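Local atomic coordinates of sialidase domain-containing protein (Dyadobacter fermentans, PDB entry 5HX0), a protein that is of unknown function but has a sialidase-like beta-propeller fold and probably binds or processes carbohydrate. Residues I50-S62 with V72-F84. Sequence-based numbering, arbitrary orientation. Where two conformers were deposited one is given.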
ATOM      1  N   ILE A  50     -11.810  13.004 -14.255  1.00 11.61           N
ATOM      2  CA  ILE A  50     -11.581  11.572 -14.284  1.00 13.04           C
ATOM      3  C   ILE A  50     -11.542  10.983 -12.879  1.00 11.50           C
ATOM      4  O   ILE A  50     -12.130   9.935 -12.625  1.00 12.40           O
ATOM      5  CB  ILE A  50     -10.282  11.268 -15.070  1.00 10.10           C
ATOM      6  CG1 ILE A  50     -10.489  11.630 -16.546  1.00 10.99           C
ATOM      7  CG2 ILE A  50      -9.833   9.784 -14.889  1.00  7.78           C
ATOM      8  CD1 ILE A  50      -9.291  11.348 -17.441  1.00 12.04           C
ATOM      9  N   TYR A  51     -10.883  11.659 -11.941  1.00  9.76           N
ATOM     10  CA  TYR A  51     -10.902  11.228 -10.544  1.00  9.90           C
ATOM     11  C   TYR A  51     -10.587  12.421  -9.671  1.00 12.02           C
ATOM     12  O   TYR A  51      -9.580  13.107  -9.897  1.00 13.18           O
ATOM     13  CB  TYR A  51      -9.898  10.104 -10.247  1.00 11.65           C
ATOM     14  CG  TYR A  51      -9.873   9.790  -8.773  1.00 11.63           C
ATOM     15  CD1 TYR A  51     -10.895   9.053  -8.186  1.00 12.30           C
ATOM     16  CD2 TYR A  51      -8.877  10.312  -7.940  1.00 11.70           C
ATOM     17  CE1 TYR A  51     -10.897   8.805  -6.821  1.00 13.85           C
ATOM     18  CE2 TYR A  51      -8.870  10.060  -6.579  1.00 11.01           C
ATOM     19  CZ  TYR A  51      -9.877   9.304  -6.026  1.00 11.42           C
ATOM     20  OH  TYR A  51      -9.866   9.057  -4.667  1.00 13.25           O
ATOM     21  N   ARG A  52     -11.446  12.661  -8.676  1.00  8.85           N
ATOM     22  CA  ARG A  52     -11.309  13.811  -7.791  1.00 10.43           C
ATOM     23  C   ARG A  52     -11.809  13.441  -6.406  1.00 11.68           C
ATOM     24  O   ARG A  52     -12.943  12.976  -6.258  1.00 12.98           O
ATOM     25  CB  ARG A  52     -12.108  15.016  -8.323  1.00 11.78           C
ATOM     26  CG  ARG A  52     -12.013  16.246  -7.414  1.00 13.47           C
ATOM     27  CD  ARG A  52     -13.008  17.347  -7.839  1.00 16.20           C
ATOM     28  NE  ARG A  52     -12.931  18.560  -7.010  1.00 17.86           N
ATOM     29  CZ  ARG A  52     -13.456  18.700  -5.793  1.00 19.02           C
ATOM     30  NH1 ARG A  52     -14.090  17.700  -5.205  1.00 14.92           N
ATOM     31  NH2 ARG A  52     -13.341  19.859  -5.153  1.00 14.58           N
ATOM     32  N   ASN A  53     -10.989  13.700  -5.395  1.00 11.04           N
ATOM     33  CA  ASN A  53     -11.382  13.455  -4.011  1.00 12.35           C
ATOM     34  C   ASN A  53     -10.558  14.398  -3.142  1.00 12.64           C
ATOM     35  O   ASN A  53      -9.328  14.317  -3.138  1.00 15.70           O
ATOM     36  CB  ASN A  53     -11.153  11.985  -3.624  1.00 15.82           C
ATOM     37  CG  ASN A  53     -11.604  11.682  -2.195  1.00 19.72           C
ATOM     38  OD1 ASN A  53     -11.445  12.514  -1.306  1.00 13.97           O
ATOM     39  ND2 ASN A  53     -12.169  10.483  -1.975  1.00 18.91           N
ATOM     40  N   GLU A  54     -11.235  15.285  -2.407  1.00 13.93           N
ATOM     41  CA  GLU A  54     -10.543  16.326  -1.649  1.00 15.91           C
ATOM     42  C   GLU A  54      -9.589  15.783  -0.592  1.00 17.07           C
ATOM     43  O   GLU A  54      -8.707  16.521  -0.143  1.00 17.42           O
ATOM     44  CB  GLU A  54     -11.564  17.256  -0.981  1.00 17.26           C
ATOM     45  CG  GLU A  54     -12.224  18.182  -1.948  1.00 30.50           C
ATOM     46  CD  GLU A  54     -13.347  18.972  -1.298  1.00 42.87           C
ATOM     47  OE1 GLU A  54     -13.518  18.859  -0.061  1.00 40.10           O
ATOM     48  OE2 GLU A  54     -14.065  19.680  -2.034  1.00 45.09           O
ATOM     49  N   LYS A  55      -9.729  14.532  -0.189  1.00 13.47           N
ATOM     50  CA  LYS A  55      -8.792  13.964   0.771  1.00 17.47           C
ATOM     51  C   LYS A  55      -7.475  13.523   0.137  1.00 16.11           C
ATOM     52  O   LYS A  55      -6.576  13.108   0.873  1.00 15.25           O
ATOM     53  CB  LYS A  55      -9.441  12.770   1.487  1.00 16.62           C
ATOM     54  CG  LYS A  55     -10.661  13.170   2.328  1.00 20.67           C
ATOM     55  CD  LYS A  55     -11.126  11.985   3.171  1.00 28.68           C
ATOM     56  CE  LYS A  55     -12.512  12.222   3.788  1.00 40.13           C
ATOM     57  NZ  LYS A  55     -12.698  13.623   4.266  1.00 41.06           N
ATOM     58  N   PHE A  56      -7.336  13.597  -1.194  1.00  9.59           N
ATOM     59  CA  PHE A  56      -6.225  12.972  -1.900  1.00  9.06           C
ATOM     60  C   PHE A  56      -5.560  13.949  -2.859  1.00 12.91           C
ATOM     61  O   PHE A  56      -6.205  14.804  -3.465  1.00 12.98           O
ATOM     62  CB  PHE A  56      -6.681  11.720  -2.712  1.00 10.00           C
ATOM     63  CG  PHE A  56      -7.057  10.554  -1.839  1.00 11.87           C
ATOM     64  CD1 PHE A  56      -6.090   9.929  -1.060  1.00 12.32           C
ATOM     65  CD2 PHE A  56      -8.368  10.095  -1.773  1.00 11.64           C
ATOM     66  CE1 PHE A  56      -6.416   8.836  -0.224  1.00 13.81           C
ATOM     67  CE2 PHE A  56      -8.706   9.009  -0.945  1.00 15.40           C
ATOM     68  CZ  PHE A  56      -7.714   8.378  -0.166  1.00 11.72           C
ATOM     69  N   HIS A  57      -4.254  13.791  -2.982  1.00 10.53           N
ATOM     70  CA  HIS A  57      -3.479  14.371  -4.059  1.00 14.17           C
ATOM     71  C   HIS A  57      -3.385  13.293  -5.140  1.00 12.32           C
ATOM     72  O   HIS A  57      -2.785  12.236  -4.915  1.00 11.17           O
ATOM     73  CB  HIS A  57      -2.124  14.791  -3.507  1.00 13.00           C
ATOM     74  CG  HIS A  57      -1.250  15.528  -4.472  1.00 14.10           C
ATOM     75  ND1 HIS A  57      -0.580  14.902  -5.503  1.00 13.71           N
ATOM     76  CD2 HIS A  57      -0.883  16.834  -4.519  1.00 11.30           C
ATOM     77  CE1 HIS A  57       0.136  15.797  -6.165  1.00 15.02           C
ATOM     78  NE2 HIS A  57      -0.025  16.976  -5.584  1.00 14.94           N
ATOM     79  N   ALA A  58      -4.024  13.530  -6.291  1.00 11.79           N
ATOM     80  CA  ALA A  58      -4.041  12.583  -7.403  1.00 10.44           C
ATOM     81  C   ALA A  58      -3.296  13.226  -8.557  1.00 11.48           C
ATOM     82  O   ALA A  58      -3.646  14.338  -8.969  1.00 11.84           O
ATOM     83  CB  ALA A  58      -5.475  12.219  -7.819  1.00  8.25           C
ATOM     84  N   ALA A  59      -2.261  12.554  -9.067  1.00  9.97           N
ATOM     85  CA  ALA A  59      -1.389  13.242 -10.019  1.00 10.65           C
ATOM     86  C   ALA A  59      -0.653  12.255 -10.919  1.00 12.21           C
ATOM     87  O   ALA A  59      -0.597  11.058 -10.653  1.00  8.31           O
ATOM     88  CB  ALA A  59      -0.386  14.140  -9.280  1.00  9.56           C
ATOM     89  N   PHE A  60      -0.064  12.798 -11.996  1.00 10.57           N
ATOM     90  CA  PHE A  60       0.880  12.104 -12.872  1.00 10.42           C
ATOM     91  C   PHE A  60       0.230  10.902 -13.561  1.00  9.31           C
ATOM     92  O   PHE A  60       0.615   9.752 -13.295  1.00 11.60           O
ATOM     93  CB  PHE A  60       2.119  11.651 -12.059  1.00 11.22           C
ATOM     94  CG  PHE A  60       2.628  12.715 -11.081  1.00 10.04           C
ATOM     95  CD1 PHE A  60       2.907  14.008 -11.529  1.00 11.64           C
ATOM     96  CD2 PHE A  60       2.800  12.420  -9.737  1.00 12.61           C
ATOM     97  CE1 PHE A  60       3.355  15.010 -10.640  1.00 13.65           C
ATOM     98  CE2 PHE A  60       3.242  13.417  -8.828  1.00 14.70           C
ATOM     99  CZ  PHE A  60       3.530  14.707  -9.289  1.00 12.86           C
ATOM    100  N   PRO A  61      -0.750  11.107 -14.439  1.00 10.78           N
ATOM    101  CA  PRO A  61      -1.438   9.958 -15.047  1.00 10.46           C
ATOM    102  C   PRO A  61      -0.723   9.396 -16.271  1.00  9.77           C
ATOM    103  O   PRO A  61       0.042  10.079 -16.967  1.00  9.98           O
ATOM    104  CB  PRO A  61      -2.795  10.547 -15.446  1.00 10.34           C
ATOM    105  CG  PRO A  61      -2.409  12.000 -15.888  1.00 10.76           C
ATOM    106  CD  PRO A  61      -1.319  12.403 -14.890  1.00 10.84           C
ATOM    107  N   SER A  62      -0.954   8.108 -16.517  0.69 10.06           N
ATOM    108  CA  SER A  62      -0.724   7.536 -17.835  0.69 10.74           C
ATOM    109  C   SER A  62      -1.927   6.664 -18.160  0.69 12.11           C
ATOM    110  O   SER A  62      -2.679   6.258 -17.270  0.69 11.33           O
ATOM    111  CB  SER A  62       0.594   6.749 -17.920  0.69  9.15           C
ATOM    112  OG  SER A  62       0.578   5.620 -17.084  0.69  9.28           O
ATOM    113  N   VAL A  72      -7.659   2.060 -19.330  1.00 10.47           N
ATOM    114  CA  VAL A  72      -7.088   1.926 -17.991  1.00 10.60           C
ATOM    115  C   VAL A  72      -6.170   3.117 -17.767  1.00 11.21           C
ATOM    116  O   VAL A  72      -5.183   3.283 -18.492  1.00  9.93           O
ATOM    117  CB  VAL A  72      -6.304   0.615 -17.832  1.00 13.55           C
ATOM    118  CG1 VAL A  72      -5.797   0.496 -16.365  1.00 11.30           C
ATOM    119  CG2 VAL A  72      -7.164  -0.569 -18.219  1.00 13.63           C
ATOM    120  N   LEU A  73      -6.464   3.933 -16.756  1.00 10.75           N
ATOM    121  CA  LEU A  73      -5.621   5.084 -16.446  1.00  9.59           C
ATOM    122  C   LEU A  73      -5.001   4.906 -15.064  1.00 11.44           C
ATOM    123  O   LEU A  73      -5.723   4.768 -14.066  1.00 12.60           O
ATOM    124  CB  LEU A  73      -6.412   6.397 -16.537  1.00  7.33           C
ATOM    125  CG  LEU A  73      -5.668   7.708 -16.208  1.00  9.56           C
ATOM    126  CD1 LEU A  73      -6.350   8.893 -16.919  1.00 10.36           C
ATOM    127  CD2 LEU A  73      -5.604   8.003 -14.713  1.00  8.35           C
ATOM    128  N   ALA A  74      -3.667   4.940 -15.014  1.00  6.94           N
ATOM    129  CA  ALA A  74      -2.905   4.786 -13.773  1.00  6.00           C
ATOM    130  C   ALA A  74      -2.492   6.159 -13.279  1.00  7.27           C
ATOM    131  O   ALA A  74      -2.195   7.043 -14.087  1.00 10.12           O
ATOM    132  CB  ALA A  74      -1.650   3.941 -14.000  1.00  7.29           C
ATOM    133  N   PHE A  75      -2.475   6.340 -11.958  1.00 11.84           N
ATOM    134  CA  PHE A  75      -1.982   7.594 -11.407  1.00 10.04           C
ATOM    135  C   PHE A  75      -1.455   7.361 -10.000  1.00 12.44           C
ATOM    136  O   PHE A  75      -1.652   6.304  -9.390  1.00 10.72           O
ATOM    137  CB  PHE A  75      -3.057   8.713 -11.423  1.00  8.97           C
ATOM    138  CG  PHE A  75      -4.306   8.395 -10.623  1.00  9.74           C
ATOM    139  CD1 PHE A  75      -5.292   7.570 -11.154  1.00  8.58           C
ATOM    140  CD2 PHE A  75      -4.509   8.952  -9.370  1.00 11.09           C
ATOM    141  CE1 PHE A  75      -6.453   7.284 -10.455  1.00 10.75           C
ATOM    142  CE2 PHE A  75      -5.675   8.677  -8.657  1.00 10.80           C
ATOM    143  CZ  PHE A  75      -6.646   7.850  -9.196  1.00 11.12           C
ATOM    144  N   ARG A  76      -0.721   8.355  -9.520  1.00  9.34           N
ATOM    145  CA  ARG A  76      -0.217   8.378  -8.153  1.00 10.01           C
ATOM    146  C   ARG A  76      -1.286   8.974  -7.254  1.00  8.19           C
ATOM    147  O   ARG A  76      -1.771  10.082  -7.514  1.00  9.76           O
ATOM    148  CB  ARG A  76       1.059   9.227  -8.063  1.00  7.29           C
ATOM    149  CG  ARG A  76       1.633   9.374  -6.626  1.00 10.25           C
ATOM    150  CD  ARG A  76       2.766  10.420  -6.626  1.00 10.52           C
ATOM    151  NE  ARG A  76       3.464  10.537  -5.329  1.00  8.79           N
ATOM    152  CZ  ARG A  76       3.090  11.352  -4.344  1.00 11.92           C
ATOM    153  NH1 ARG A  76       2.001  12.122  -4.467  1.00  7.66           N
ATOM    154  NH2 ARG A  76       3.801  11.396  -3.218  1.00 11.65           N
ATOM    155  N   ARG A  77      -1.625   8.263  -6.179  1.00  9.85           N
ATOM    156  CA  ARG A  77      -2.539   8.789  -5.172  1.00 11.13           C
ATOM    157  C   ARG A  77      -1.860   8.801  -3.812  1.00  9.28           C
ATOM    158  O   ARG A  77      -1.266   7.800  -3.395  1.00 11.02           O
ATOM    159  CB  ARG A  77      -3.848   7.993  -5.112  1.00  9.14           C
ATOM    160  CG  ARG A  77      -4.894   8.723  -4.264  1.00 11.62           C
ATOM    161  CD  ARG A  77      -6.269   8.057  -4.339  1.00  9.21           C
ATOM    162  NE  ARG A  77      -6.285   6.812  -3.567  1.00 10.73           N
ATOM    163  CZ  ARG A  77      -7.390   6.183  -3.179  1.00 16.05           C
ATOM    164  NH1 ARG A  77      -7.300   5.044  -2.477  1.00 14.38           N
ATOM    165  NH2 ARG A  77      -8.578   6.695  -3.482  1.00 10.75           N
ATOM    166  N   ALA A  78      -1.939   9.938  -3.133  1.00 11.05           N
ATOM    167  CA  ALA A  78      -1.354  10.131  -1.815  1.00 10.45           C
ATOM    168  C   ALA A  78      -2.298  11.012  -1.010  1.00  9.81           C
ATOM    169  O   ALA A  78      -3.137  11.717  -1.586  1.00 12.77           O
ATOM    170  CB  ALA A  78       0.034  10.786  -1.914  1.00 10.93           C
ATOM    171  N   PRO A  79      -2.195  10.995   0.320  1.00 10.63           N
ATOM    172  CA  PRO A  79      -3.013  11.917   1.111  1.00 12.52           C
ATOM    173  C   PRO A  79      -2.768  13.352   0.690  1.00 13.17           C
ATOM    174  O   PRO A  79      -1.630  13.752   0.432  1.00 16.11           O
ATOM    175  CB  PRO A  79      -2.545  11.669   2.553  1.00 18.14           C
ATOM    176  CG  PRO A  79      -2.024  10.267   2.549  1.00 14.41           C
ATOM    177  CD  PRO A  79      -1.404  10.077   1.172  1.00 10.97           C
ATOM    178  N   ASP A  80      -3.855  14.119   0.569  1.00 11.76           N
ATOM    179  CA  ASP A  80      -3.723  15.570   0.659  1.00  8.83           C
ATOM    180  C   ASP A  80      -3.409  15.890   2.110  1.00 12.70           C
ATOM    181  O   ASP A  80      -4.218  15.586   2.990  1.00 16.81           O
ATOM    182  CB  ASP A  80      -5.001  16.277   0.219  1.00 13.71           C
ATOM    183  CG  ASP A  80      -4.818  17.802   0.127  1.00 19.05           C
ATOM    184  OD1 ASP A  80      -4.341  18.426   1.113  1.00 18.48           O
ATOM    185  OD2 ASP A  80      -5.113  18.372  -0.952  1.00 24.98           O
ATOM    186  N   ARG A  81      -2.229  16.474   2.364  1.00 13.98           N
ATOM    187  CA  ARG A  81      -1.753  16.611   3.739  1.00 12.61           C
ATOM    188  C   ARG A  81      -2.636  17.532   4.563  1.00 14.57           C
ATOM    189  O   ARG A  81      -2.505  17.552   5.793  1.00 15.99           O
ATOM    190  CB  ARG A  81      -0.296  17.103   3.754  1.00 15.87           C
ATOM    191  CG  ARG A  81       0.694  16.185   2.963  1.00 12.07           C
ATOM    192  CD  ARG A  81       0.754  14.786   3.539  1.00 12.33           C
ATOM    193  NE  ARG A  81       1.314  14.814   4.895  1.00 14.62           N
ATOM    194  CZ  ARG A  81       1.811  13.749   5.529  1.00 20.42           C
ATOM    195  NH1 ARG A  81       1.821  12.557   4.946  1.00 16.43           N
ATOM    196  NH2 ARG A  81       2.292  13.875   6.758  1.00 16.17           N
ATOM    197  N   LYS A  82      -3.550  18.282   3.923  1.00 13.37           N
ATOM    198  CA  LYS A  82      -4.520  19.050   4.697  1.00 21.24           C
ATOM    199  C   LYS A  82      -5.395  18.166   5.580  1.00 20.19           C
ATOM    200  O   LYS A  82      -5.905  18.648   6.598  1.00 18.89           O
ATOM    201  CB  LYS A  82      -5.393  19.897   3.768  1.00 19.43           C
ATOM    202  CG  LYS A  82      -4.657  21.130   3.246  1.00 26.09           C
ATOM    203  CD  LYS A  82      -5.450  21.834   2.150  1.00 31.75           C
ATOM    204  CE  LYS A  82      -4.691  23.025   1.585  1.00 40.88           C
ATOM    205  NZ  LYS A  82      -5.309  23.508   0.310  1.00 42.96           N
ATOM    206  N   VAL A  83      -5.564  16.882   5.247  1.00 14.82           N
ATOM    207  CA  VAL A  83      -6.328  16.013   6.153  1.00 15.41           C
ATOM    208  C   VAL A  83      -5.634  15.841   7.508  1.00 20.85           C
ATOM    209  O   VAL A  83      -6.274  15.442   8.489  1.00 16.51           O
ATOM    210  CB  VAL A  83      -6.613  14.618   5.558  1.00 17.63           C
ATOM    211  CG1 VAL A  83      -7.346  14.709   4.208  1.00 16.92           C
ATOM    212  CG2 VAL A  83      -5.310  13.743   5.506  1.00 13.05           C
ATOM    213  N   PHE A  84      -4.329  16.090   7.581  1.00 15.18           N
ATOM    214  CA  PHE A  84      -3.594  16.052   8.839  1.00 17.75           C
ATOM    215  C   PHE A  84      -3.378  17.438   9.434  1.00 23.53           C
ATOM    216  O   PHE A  84      -2.526  17.596  10.321  1.00 18.49           O
ATOM    217  CB  PHE A  84      -2.240  15.383   8.639  1.00 19.54           C
ATOM    218  CG  PHE A  84      -2.326  13.966   8.146  1.00 15.67           C
ATOM    219  CD1 PHE A  84      -3.105  13.025   8.814  1.00 18.36           C
ATOM    220  CD2 PHE A  84      -1.623  13.577   7.011  1.00 18.64           C
ATOM    221  CE1 PHE A  84      -3.177  11.706   8.359  1.00 14.77           C
ATOM    222  CE2 PHE A  84      -1.691  12.265   6.555  1.00 20.20           C
ATOM    223  CZ  PHE A  84      -2.469  11.336   7.228  1.00 13.52           C
TER
HETATM  224  O   HOH W   1      -7.868  19.020  -0.909  1.00 25.75           O
HETATM  225  O   HOH W   2      -5.246  17.414  -3.547  1.00 13.78           O
HETATM  226  O   HOH W   3      -0.099  12.239  -6.330  1.00  9.72           O
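The guanidinium of Arg77 lies flat on one face of the Phe56 ring, planes 14° apart and CZ 3.9 Å from the ring centroid, while its edge meets Tyr51. There NH2 donates to Tyr51 OH (2.9 Å), with the oxygen almost in the guanidinium plane. Arginine suits this place because its flat cation can stack and donate at once; a bend at chi3 (74°) turns the group over the ring, and the phenol bond restrains its rotation. Phe121 of the second subunit also meets Phe56.

Phe56 and Arg77 belong to an antiparallel beta hairpin, strands 56-65 and 71-79, the first two of a four-stranded sheet consistent with a propeller blade; Tyr51 ends strand 42-51 of the neighbouring sheet and packs against it. On the face bearing Ala58 and Arg77, Tyr51 CD2 packs 3.6 Å from Phe75 CZ, and the small Ala58 lets the Phe75 ring approach its methyl. Beyond them, Leu73 divides its methyls between Ile50 and Pro61.

The other face carries His57, Ala59, Arg76 and Ala78. The extended Arg76 runs beside Phe60, its CD at the ring edge, and Ala59 CB covers one face of that ring. A water accepts from Arg76 NH1 and lies 2.8 Å from His57 ND1, in the planes of both groups; Arg76 NE is held by Gln125 OE1 and His57 NE2 by Asp365 OD2, so each group is fixed at a second nitrogen. Paired backbone bonds join His57 to Ala78, Ala59 to Arg76 and Ser62 to Ala74, with a beta bulge between the last two pairs. At the far end Asp80 N donates to Lys55 O (2.9 Å), and Asp80 OD1 accepts from Lys82 N in an Asx turn.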